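Local coordinates for Lmo2349 protein (PDB 4GVO), which probably binds L-cystine or a related amino acid outside the cell and delivers it to an ABC transporter for uptake, at residues A[73-79]-A[196-201]; A[84-90]-A[204-210]; A[119-123]-A[164-169]. All blocks are in the same frame, centred on the assembly; numbering follows the deposited sequence. Where two conformers were deposited one is given.

Contact 1 (A[73-79]-A[196-201]); sequences VAHQMEK and AKVYFM. With HIS (histidine), chain E.
Val-73 and Met-201 form an antiparallel hydrogen-bonded pair, with Val-73 N to Met-201 O at 2.8 Å and a return bond. The backbones meet again where Tyr-199 N reaches Met-77 O (3.0 Å) and Lys-79 N reaches Lys-197 O. Between the two places the pairing slips by two residues. A water fills in there, accepting from His-75 N and Met-77 N and donating to Tyr-199 O.

The side chains of Met-77 and Met-201 cross at about a right angle. Met-201 SD lies 3.6 Å from Met-77 CB and is also close to Met-77 CE, because the Met-77 chain curls back at chi2 (-59°) and chi3 (-80°). Ala-74 CB meets the edge of the Phe-200 ring at CE1 (3.7 Å). In the conformer given, Lys-79 CE makes a CH-pi contact over one face of the Tyr-199 ring. Val-198 CG2 lies 3.6 Å from Gln-76 OE1, the two side chains crossing at a slant. Asp-35 and Asn-95 hold the Gln-76 amide.

Glu-78 N gives a nearly straight bond (174°) to O of the bound histidine at 2.8 Å. S-oxy cysteine is found in the same pocket, and Glu-78 N also bonds its O. Gln-76 O and Glu-78 OE2 lie close to the histidine N, and Glu-78 OE1 bonds Asn-128. Arg-83 and Asn-128 also bond the histidine. Residues 75-78 form one wall of the amino-acid pocket of this family 3 solute-binding protein.

Contact 2 (A[84-90]-A[204-210]); sequences EKKFLFN and KDETKLS
Lys-204 reaches across to the backbone of residues 84-87, and its ammonium group makes both direct hydrogen bonds of this contact. NZ lies 2.9 Å from Glu-84 O, in the carbonyl plane. It lies 2.8 Å from Phe-87 O, but there it sits above the carbonyl plane, 54° out of it. A bend at chi2 (-70°) turns the Lys-204 chain back over the backbone of residues 86-87, and CD packs on Phe-87 C.

One water extends the polar set. It donates to Lys-86 O at 2.8 Å and accepts from Lys-204 N.

The apolar part centres on Leu-88. With chi1 at 179° the side chain extends away from its own N, which carries CD2 onto the first turn of helix 207-222. There CD2 lies 3.6 Å from Ser-210 CB and 3.7 Å from Glu-206 O, with Thr-207 CG2 a little farther off. Glu-206 is the N-cap residue of this helix.

At the far end Ser-210 OG packs against Asn-90, 3.3 Å from CA. The Asn-90 amide is engaged elsewhere, with Asp-214 and with Phe-200 N.

The ammonium is bonded by two neutral backbone oxygens, and the nearby Glu-84 carboxylate may add a weak long-range attraction. The two bonds tie residues 84-87 to the start of the segment leading into helix 207-222, and Leu-88 adds an apolar contact with the start of that helix.

Contact 3 (A[119-123]-A[164-169]); sequences KRVIT and RADATI
Asp-166 and Arg-120 hold each other by two bonds, one to the Asp-166 carboxylate and one between backbones. Arg-120 N donates to Asp-166 OD2 (3.0 Å) on the anti side of the carboxylate, and Asp-166 N donates to Arg-120 O (2.8 Å). Lys-119 runs across the carboxylate at about a right angle, with CB 3.3 Å from Asp-166 OD2. Its NZ reaches Asp-166 OD1 through a water. The extended Arg-120 chain brings NH1 to Arg-164 O (2.9 Å), from above the carbonyl plane. Farther along, Ile-122 N bonds Ala-167 O (2.9 Å). The chi1 of Thr-168 (-173°) swings OG1 toward strand 120-123, where it donates to Ile-122 O at 2.7 Å. Ile-122 CG2 packs on Ala-165 CB (3.5 Å). A water joins Thr-123 OG1, Thr-168 OG1 and Ile-169 O.

Val-121 and Ala-167 make a single bridge between the two segments. Strand 120-123 also pairs in parallel with strand 145-148. This is consistent with the second alpha/beta lobe of a family 3 binding protein, across the cleft from the lobe holding residues 73-79.

Gln-159 OE1 takes a further bond from Arg-120 NH1. Leu-133 of helix 128-139 covers Val-121, Thr-123 and Ile-169, while Thr-156 of helix 156-162 touches Ile-122 and Thr-168.

How the contacts relate
Contacts 1 and 2 are neighbours, with centres 12 Å apart. They touch where Lys-79 packs on Phe-89 and Met-201 on Phe-87. Strands 88-89 and 191-202 pair in one mixed sheet, which all three contacts reach, and strand 191-202 leads on to helix 207-222. Along the chain the segments of contacts 1 and 2 alternate. Contact 3 is nested inside the loop closed by each of them. Its centre is about 24 Å from that of contact 1 and about 33 Å from that of contact 2. Segment 73-79 of contact 1 lines the ligand pocket; the side chain of Thr-123 comes within about 8 Å of the bound histidine. This fits a two-lobed protein that binds its ligand between the lobes.

Contact 1 (A[73-79]-A[196-201])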
loop_
_atom_site.group_PDB
_atom_site.type_symbol
_atom_site.label_atom_id
_atom_site.label_comp_id
_atom_site.label_asym_id
_atom_site.label_seq_id
_atom_site.Cartn_x
_atom_site.Cartn_y
_atom_site.Cartn_z
ATOM N N VAL A 73 12.033 -1.784 -1.253
ATOM C CA VAL A 73 10.670 -1.823 -1.840
ATOM C C VAL A 73 9.922 -0.592 -1.352
ATOM O O VAL A 73 9.953 -0.280 -0.138
ATOM C CB VAL A 73 9.943 -3.121 -1.455
ATOM C CG1 VAL A 73 8.452 -3.053 -1.790
ATOM C CG2 VAL A 73 10.595 -4.310 -2.166
ATOM N N ALA A 74 9.261 0.074 -2.299
ATOM C CA ALA A 74 8.375 1.237 -2.043
ATOM C C ALA A 74 7.029 0.986 -2.677
ATOM O O ALA A 74 6.923 1.041 -3.894
ATOM C CB ALA A 74 8.996 2.500 -2.643
ATOM N N HIS A 75 6.035 0.600 -1.883
ATOM C CA HIS A 75 4.710 0.351 -2.379
ATOM C C HIS A 75 3.706 0.432 -1.255
ATOM O O HIS A 75 2.965 -0.515 -1.010
ATOM C CB HIS A 75 4.644 -1.035 -3.068
ATOM C CG HIS A 75 3.448 -1.226 -3.982
ATOM N ND1 HIS A 75 2.151 -1.236 -3.544
ATOM C CD2 HIS A 75 3.392 -1.415 -5.363
ATOM C CE1 HIS A 75 1.330 -1.404 -4.617
ATOM N NE2 HIS A 75 2.076 -1.546 -5.709
ATOM N N GLN A 76 3.716 1.536 -0.525
ATOM C CA GLN A 76 2.793 1.705 0.609
ATOM C C GLN A 76 2.864 0.513 1.567
ATOM O O GLN A 76 1.828 -0.004 2.026
ATOM C CB GLN A 76 1.388 1.965 0.120
ATOM C CG GLN A 76 1.220 3.345 -0.513
ATOM C CD GLN A 76 1.282 4.450 0.516
ATOM O OE1 GLN A 76 0.536 4.431 1.493
ATOM N NE2 GLN A 76 2.193 5.397 0.313
ATOM N N MET A 77 4.081 0.048 1.874
ATOM C CA MET A 77 4.207 -1.198 2.639
ATOM C C MET A 77 3.977 -0.971 4.138
ATOM O O MET A 77 4.721 -0.242 4.805
ATOM C CB MET A 77 5.593 -1.846 2.438
ATOM C CG MET A 77 5.881 -2.188 0.971
ATOM S SD MET A 77 4.709 -3.310 0.209
ATOM C CE MET A 77 5.299 -4.878 0.851
ATOM N N GLU A 78 2.951 -1.661 4.642
ATOM C CA GLU A 78 2.600 -1.661 6.041
ATOM C C GLU A 78 3.557 -2.471 6.865
ATOM O O GLU A 78 3.910 -3.597 6.503
ATOM C CB GLU A 78 1.190 -2.232 6.178
ATOM C CG GLU A 78 0.091 -1.324 5.630
ATOM C CD GLU A 78 -1.213 -2.112 5.406
ATOM O OE1 GLU A 78 -1.809 -2.569 6.414
ATOM O OE2 GLU A 78 -1.624 -2.310 4.248
ATOM N N LYS A 79 3.946 -1.949 8.031
ATOM C CA LYS A 79 4.748 -2.714 8.947
ATOM C C LYS A 79 3.905 -3.787 9.614
ATOM O O LYS A 79 2.828 -3.514 10.097
ATOM C CB LYS A 79 5.415 -1.829 9.980
ATOM C CG LYS A 79 6.358 -2.611 10.887
ATOM C CD LYS A 79 6.775 -1.837 12.112
ATOM C CE LYS A 79 7.709 -0.720 11.768
ATOM N NZ LYS A 79 7.900 0.102 12.989
ATOM N N ALA A 196 -1.469 -0.037 10.770
ATOM C CA ALA A 196 -0.034 0.013 10.488
ATOM C C ALA A 196 0.348 1.296 9.778
ATOM O O ALA A 196 -0.430 1.841 8.954
ATOM C CB ALA A 196 0.390 -1.184 9.669
ATOM N N LYS A 197 1.537 1.795 10.072
ATOM C CA LYS A 197 2.105 2.863 9.253
ATOM C C LYS A 197 2.902 2.257 8.088
ATOM O O LYS A 197 3.187 1.068 8.066
ATOM C CB LYS A 197 2.972 3.768 10.125
ATOM C CG LYS A 197 2.222 4.494 11.236
ATOM C CD LYS A 197 3.081 5.437 12.072
ATOM C CE LYS A 197 2.206 6.098 13.152
ATOM N NZ LYS A 197 2.979 7.088 13.889
ATOM N N VAL A 198 3.259 3.125 7.151
ATOM C CA VAL A 198 3.902 2.781 5.885
ATOM C C VAL A 198 5.376 3.204 5.953
ATOM O O VAL A 198 5.697 4.339 6.356
ATOM C CB VAL A 198 3.183 3.499 4.733
ATOM C CG1 VAL A 198 4.058 3.557 3.459
ATOM C CG2 VAL A 198 1.818 2.839 4.451
ATOM N N TYR A 199 6.245 2.291 5.546
ATOM C CA TYR A 199 7.662 2.469 5.547
ATOM C C TYR A 199 8.266 1.840 4.289
ATOM O O TYR A 199 7.629 1.041 3.622
ATOM C CB TYR A 199 8.294 1.783 6.756
ATOM C CG TYR A 199 7.752 2.151 8.113
ATOM C CD1 TYR A 199 6.601 1.541 8.615
ATOM C CD2 TYR A 199 8.398 3.070 8.910
ATOM C CE1 TYR A 199 6.106 1.834 9.856
ATOM C CE2 TYR A 199 7.897 3.398 10.141
ATOM C CZ TYR A 199 6.750 2.762 10.617
ATOM O OH TYR A 199 6.271 3.058 11.856
ATOM N N PHE A 200 9.532 2.148 4.027
ATOM C CA PHE A 200 10.315 1.376 3.067
ATOM C C PHE A 200 10.764 0.046 3.675
ATOM O O PHE A 200 10.945 -0.056 4.894
ATOM C CB PHE A 200 11.531 2.160 2.590
ATOM C CG PHE A 200 11.168 3.465 1.946
ATOM C CD1 PHE A 200 10.605 3.468 0.696
ATOM C CD2 PHE A 200 11.370 4.700 2.593
ATOM C CE1 PHE A 200 10.247 4.629 0.079
ATOM C CE2 PHE A 200 10.959 5.886 1.985
ATOM C CZ PHE A 200 10.428 5.857 0.711
ATOM N N MET A 201 10.939 -0.953 2.818
ATOM C CA MET A 201 11.428 -2.227 3.240
ATOM C C MET A 201 12.735 -2.518 2.576
ATOM O O MET A 201 12.896 -2.259 1.377
ATOM C CB MET A 201 10.422 -3.347 2.926
ATOM C CG MET A 201 9.126 -3.172 3.697
ATOM S SD MET A 201 7.908 -4.478 3.413
ATOM C CE MET A 201 8.800 -5.919 3.988
HETATM N N HIS E . -0.367 -1.473 1.977
HETATM C CA HIS E . -0.226 -2.806 1.313
HETATM C C HIS E . 0.631 -3.754 2.083
HETATM O O HIS E . 1.305 -3.314 3.026
HETATM C CB HIS E . 0.335 -2.636 -0.087
HETATM C CG HIS E . -0.732 -2.365 -1.104
HETATM N ND1 HIS E . -1.489 -1.259 -1.044
HETATM C CD2 HIS E . -1.221 -3.126 -2.192
HETATM C CE1 HIS E . -2.404 -1.304 -2.045
HETATM N NE2 HIS E . -2.208 -2.430 -2.747
HETATM O OXT HIS E . 0.641 -4.968 1.774
HETATM O O HOH W 1 6.657 1.186 1.017
HETATM O O HOH W 2 -2.859 -1.306 8.428
HETATM O O HOH W 3 5.226 1.478 13.481
#

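Contact 2 (A[84-90]-A[204-210])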
loop_
_atom_site.group_PDB
_atom_site.type_symbol
_atom_site.label_atom_id
_atom_site.label_comp_id
_atom_site.label_asym_id
_atom_site.label_seq_id
_atom_site.Cartn_x
_atom_site.Cartn_y
_atom_site.Cartn_z
ATOM N N GLU A 84 8.603 -7.974 9.566
ATOM C CA GLU A 84 9.790 -7.630 10.335
ATOM C C GLU A 84 10.640 -8.824 10.665
ATOM O O GLU A 84 11.843 -8.667 10.919
ATOM C CB GLU A 84 9.455 -6.988 11.671
ATOM C CG GLU A 84 8.845 -5.631 11.568
ATOM C CD GLU A 84 9.327 -4.662 12.623
ATOM O OE1 GLU A 84 8.629 -4.535 13.630
ATOM O OE2 GLU A 84 10.417 -4.043 12.453
ATOM N N LYS A 85 10.045 -10.011 10.662
ATOM C CA LYS A 85 10.846 -11.196 10.928
ATOM C C LYS A 85 11.799 -11.472 9.760
ATOM O O LYS A 85 12.860 -12.048 9.970
ATOM C CB LYS A 85 10.008 -12.422 11.264
ATOM C CG LYS A 85 9.389 -13.166 10.088
ATOM C CD LYS A 85 8.035 -13.682 10.544
ATOM C CE LYS A 85 7.222 -14.435 9.508
ATOM N NZ LYS A 85 7.394 -13.997 8.117
ATOM N N LYS A 86 11.463 -10.996 8.553
ATOM C CA LYS A 86 12.241 -11.247 7.343
ATOM C C LYS A 86 13.044 -10.055 6.840
ATOM O O LYS A 86 14.127 -10.228 6.258
ATOM C CB LYS A 86 11.360 -11.716 6.195
ATOM C CG LYS A 86 10.623 -12.999 6.412
ATOM C CD LYS A 86 9.678 -13.251 5.241
ATOM C CE LYS A 86 10.450 -13.608 3.961
ATOM N NZ LYS A 86 9.601 -13.958 2.789
ATOM N N PHE A 87 12.508 -8.846 7.047
ATOM C CA PHE A 87 13.019 -7.627 6.394
ATOM C C PHE A 87 13.255 -6.491 7.402
ATOM O O PHE A 87 12.689 -6.483 8.514
ATOM C CB PHE A 87 12.047 -7.186 5.313
ATOM C CG PHE A 87 11.853 -8.184 4.248
ATOM C CD1 PHE A 87 12.897 -8.496 3.397
ATOM C CD2 PHE A 87 10.652 -8.863 4.100
ATOM C CE1 PHE A 87 12.758 -9.456 2.377
ATOM C CE2 PHE A 87 10.510 -9.804 3.100
ATOM C CZ PHE A 87 11.544 -10.096 2.239
ATOM N N LEU A 88 14.068 -5.529 6.976
ATOM C CA LEU A 88 14.301 -4.287 7.680
ATOM C C LEU A 88 13.313 -3.225 7.238
ATOM O O LEU A 88 13.117 -3.012 6.053
ATOM C CB LEU A 88 15.733 -3.839 7.416
ATOM C CG LEU A 88 16.187 -2.529 8.040
ATOM C CD1 LEU A 88 16.085 -2.616 9.568
ATOM C CD2 LEU A 88 17.612 -2.261 7.593
ATOM N N PHE A 89 12.692 -2.566 8.203
ATOM C CA PHE A 89 11.911 -1.352 7.953
ATOM C C PHE A 89 12.724 -0.141 8.391
ATOM O O PHE A 89 13.363 -0.182 9.444
ATOM C CB PHE A 89 10.610 -1.347 8.724
ATOM C CG PHE A 89 9.601 -2.338 8.190
ATOM C CD1 PHE A 89 9.736 -3.684 8.412
ATOM C CD2 PHE A 89 8.556 -1.928 7.416
ATOM C CE1 PHE A 89 8.766 -4.579 7.902
ATOM C CE2 PHE A 89 7.621 -2.811 6.888
ATOM C CZ PHE A 89 7.712 -4.122 7.158
ATOM N N ASN A 90 12.704 0.945 7.614
ATOM C CA ASN A 90 13.314 2.169 8.103
ATOM C C ASN A 90 12.482 2.695 9.291
ATOM O O ASN A 90 11.369 2.206 9.536
ATOM C CB ASN A 90 13.506 3.185 6.992
ATOM C CG ASN A 90 12.206 3.764 6.512
ATOM O OD1 ASN A 90 11.350 3.023 6.041
ATOM N ND2 ASN A 90 12.044 5.079 6.636
ATOM N N LYS A 204 17.799 -7.101 5.692
ATOM C CA LYS A 204 18.252 -6.933 7.076
ATOM C C LYS A 204 19.701 -6.433 7.161
ATOM O O LYS A 204 20.044 -5.787 8.142
ATOM C CB LYS A 204 18.094 -8.238 7.882
ATOM C CG LYS A 204 16.642 -8.497 8.311
ATOM C CD LYS A 204 16.126 -7.547 9.367
ATOM C CE LYS A 204 14.856 -8.053 10.076
ATOM N NZ LYS A 204 14.124 -6.946 10.825
ATOM N N ASP A 205 20.532 -6.731 6.150
ATOM C CA ASP A 205 21.923 -6.284 6.111
ATOM C C ASP A 205 22.109 -4.813 5.783
ATOM O O ASP A 205 23.205 -4.277 5.952
ATOM C CB ASP A 205 22.663 -7.109 5.026
ATOM C CG ASP A 205 21.935 -7.045 3.641
ATOM O OD1 ASP A 205 20.696 -7.467 3.488
ATOM O OD2 ASP A 205 22.608 -6.569 2.701
ATOM N N GLU A 206 21.043 -4.167 5.280
ATOM C CA GLU A 206 21.132 -2.818 4.675
ATOM C C GLU A 206 20.907 -1.683 5.667
ATOM O O GLU A 206 20.174 -0.732 5.430
ATOM C CB GLU A 206 20.204 -2.684 3.447
ATOM C CG GLU A 206 20.511 -3.625 2.323
ATOM C CD GLU A 206 19.659 -3.366 1.108
ATOM O OE1 GLU A 206 18.446 -3.629 1.198
ATOM O OE2 GLU A 206 20.172 -2.848 0.104
ATOM N N THR A 207 21.534 -1.817 6.825
ATOM C CA THR A 207 21.377 -0.845 7.889
ATOM C C THR A 207 21.912 0.545 7.582
ATOM O O THR A 207 21.292 1.527 7.934
ATOM C CB THR A 207 21.929 -1.385 9.194
ATOM O OG1 THR A 207 23.303 -1.740 9.017
ATOM C CG2 THR A 207 21.116 -2.609 9.674
ATOM N N LYS A 208 22.979 0.630 6.816
ATOM C CA LYS A 208 23.530 1.921 6.464
ATOM C C LYS A 208 22.585 2.643 5.544
ATOM O O LYS A 208 22.263 3.815 5.762
ATOM C CB LYS A 208 24.951 1.775 5.824
ATOM C CG LYS A 208 25.541 3.085 5.349
ATOM C CD LYS A 208 26.979 2.947 4.893
ATOM C CE LYS A 208 27.477 4.271 4.335
ATOM N NZ LYS A 208 28.850 4.143 3.776
ATOM N N LEU A 209 22.144 1.954 4.513
ATOM C CA LEU A 209 21.165 2.553 3.579
ATOM C C LEU A 209 19.886 2.979 4.296
ATOM O O LEU A 209 19.354 4.067 4.066
ATOM C CB LEU A 209 20.855 1.593 2.450
ATOM C CG LEU A 209 19.805 1.990 1.421
ATOM C CD1 LEU A 209 20.240 3.284 0.736
ATOM C CD2 LEU A 209 19.633 0.850 0.413
ATOM N N SER A 210 19.382 2.132 5.189
ATOM C CA SER A 210 18.161 2.465 5.936
ATOM C C SER A 210 18.326 3.757 6.738
ATOM O O SER A 210 17.419 4.624 6.756
ATOM C CB SER A 210 17.780 1.291 6.839
ATOM O OG SER A 210 16.493 1.483 7.346
HETATM O O HOH W 4 16.408 -9.481 4.870
#

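Contact 3 (A[119-123]-A[164-169])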
loop_
_atom_site.group_PDB
_atom_site.type_symbol
_atom_site.label_atom_id
_atom_site.label_comp_id
_atom_site.label_asym_id
_atom_site.label_seq_id
_atom_site.Cartn_x
_atom_site.Cartn_y
_atom_site.Cartn_z
ATOM N N LYS A 119 -20.167 -15.355 3.183
ATOM C CA LYS A 119 -19.908 -14.408 2.125
ATOM C C LYS A 119 -18.484 -14.556 1.589
ATOM O O LYS A 119 -17.712 -15.384 2.047
ATOM C CB LYS A 119 -20.176 -12.976 2.611
ATOM C CG LYS A 119 -21.688 -12.813 2.852
ATOM C CD LYS A 119 -22.086 -11.404 3.170
ATOM C CE LYS A 119 -23.599 -11.261 3.123
ATOM N NZ LYS A 119 -24.070 -9.852 3.194
ATOM N N ARG A 120 -18.196 -13.803 0.547
ATOM C CA ARG A 120 -16.940 -13.918 -0.185
ATOM C C ARG A 120 -16.246 -12.564 -0.235
ATOM O O ARG A 120 -16.840 -11.553 -0.669
ATOM C CB ARG A 120 -17.196 -14.436 -1.588
ATOM C CG ARG A 120 -15.976 -14.593 -2.485
ATOM C CD ARG A 120 -16.323 -15.341 -3.763
ATOM N NE ARG A 120 -15.172 -15.455 -4.696
ATOM C CZ ARG A 120 -14.826 -14.511 -5.557
ATOM N NH1 ARG A 120 -15.477 -13.375 -5.591
ATOM N NH2 ARG A 120 -13.782 -14.656 -6.354
ATOM N N VAL A 121 -14.988 -12.540 0.229
ATOM C CA VAL A 121 -14.202 -11.319 0.295
ATOM C C VAL A 121 -13.087 -11.431 -0.727
ATOM O O VAL A 121 -12.449 -12.472 -0.869
ATOM C CB VAL A 121 -13.640 -11.124 1.731
ATOM C CG1 VAL A 121 -12.812 -9.847 1.826
ATOM C CG2 VAL A 121 -14.796 -11.104 2.748
ATOM N N ILE A 122 -12.905 -10.379 -1.480
ATOM C CA ILE A 122 -11.872 -10.306 -2.516
ATOM C C ILE A 122 -10.756 -9.373 -2.031
ATOM O O ILE A 122 -11.011 -8.338 -1.433
ATOM C CB ILE A 122 -12.476 -9.823 -3.877
ATOM C CG1 ILE A 122 -11.538 -10.146 -5.073
ATOM C CG2 ILE A 122 -12.914 -8.343 -3.836
ATOM C CD1 ILE A 122 -11.464 -11.610 -5.402
ATOM N N THR A 123 -9.518 -9.772 -2.257
ATOM C CA THR A 123 -8.382 -9.007 -1.778
ATOM C C THR A 123 -7.187 -9.206 -2.701
ATOM O O THR A 123 -7.311 -9.878 -3.715
ATOM C CB THR A 123 -8.074 -9.374 -0.317
ATOM O OG1 THR A 123 -7.138 -8.439 0.204
ATOM C CG2 THR A 123 -7.592 -10.782 -0.121
ATOM N N ARG A 164 -20.140 -10.595 -7.117
ATOM C CA ARG A 164 -19.333 -11.811 -6.994
ATOM C C ARG A 164 -18.545 -11.796 -5.708
ATOM O O ARG A 164 -18.276 -12.842 -5.128
ATOM C CB ARG A 164 -18.316 -11.966 -8.148
ATOM C CG ARG A 164 -18.882 -12.296 -9.496
ATOM C CD ARG A 164 -17.842 -12.053 -10.567
ATOM N NE ARG A 164 -16.781 -13.021 -10.474
ATOM C CZ ARG A 164 -15.613 -12.918 -11.121
ATOM N NH1 ARG A 164 -15.316 -11.850 -11.874
ATOM N NH2 ARG A 164 -14.695 -13.877 -10.992
ATOM N N ALA A 165 -18.124 -10.607 -5.298
ATOM C CA ALA A 165 -17.533 -10.392 -3.979
ATOM C C ALA A 165 -18.496 -9.536 -3.172
ATOM O O ALA A 165 -19.064 -8.596 -3.707
ATOM C CB ALA A 165 -16.178 -9.698 -4.065
ATOM N N ASP A 166 -18.621 -9.819 -1.869
ATOM C CA ASP A 166 -19.429 -9.028 -0.952
ATOM C C ASP A 166 -18.644 -7.847 -0.346
ATOM O O ASP A 166 -19.218 -6.825 0.009
ATOM C CB ASP A 166 -19.912 -9.951 0.143
ATOM C CG ASP A 166 -20.866 -11.018 -0.383
ATOM O OD1 ASP A 166 -22.045 -10.662 -0.607
ATOM O OD2 ASP A 166 -20.406 -12.172 -0.588
ATOM N N ALA A 167 -17.330 -8.012 -0.205
ATOM C CA ALA A 167 -16.476 -7.022 0.448
ATOM C C ALA A 167 -15.055 -7.182 0.004
ATOM O O ALA A 167 -14.690 -8.227 -0.553
ATOM C CB ALA A 167 -16.534 -7.130 1.993
ATOM N N THR A 168 -14.293 -6.109 0.216
ATOM C CA THR A 168 -12.837 -6.157 0.145
ATOM C C THR A 168 -12.307 -5.516 1.443
ATOM O O THR A 168 -13.075 -5.265 2.384
ATOM C CB THR A 168 -12.319 -5.442 -1.128
ATOM O OG1 THR A 168 -10.903 -5.646 -1.248
ATOM C CG2 THR A 168 -12.623 -3.964 -1.149
ATOM N N ILE A 169 -10.998 -5.246 1.476
ATOM C CA ILE A 169 -10.366 -4.527 2.578
ATOM C C ILE A 169 -9.502 -3.439 1.966
ATOM O O ILE A 169 -8.783 -3.683 0.996
ATOM C CB ILE A 169 -9.613 -5.473 3.520
ATOM C CG1 ILE A 169 -9.187 -4.739 4.806
ATOM C CG2 ILE A 169 -8.463 -6.252 2.855
ATOM C CD1 ILE A 169 -8.668 -5.681 5.863
HETATM O O HOH W 5 -23.251 -8.592 0.807
HETATM O O HOH W 6 -7.831 -5.752 -0.486
#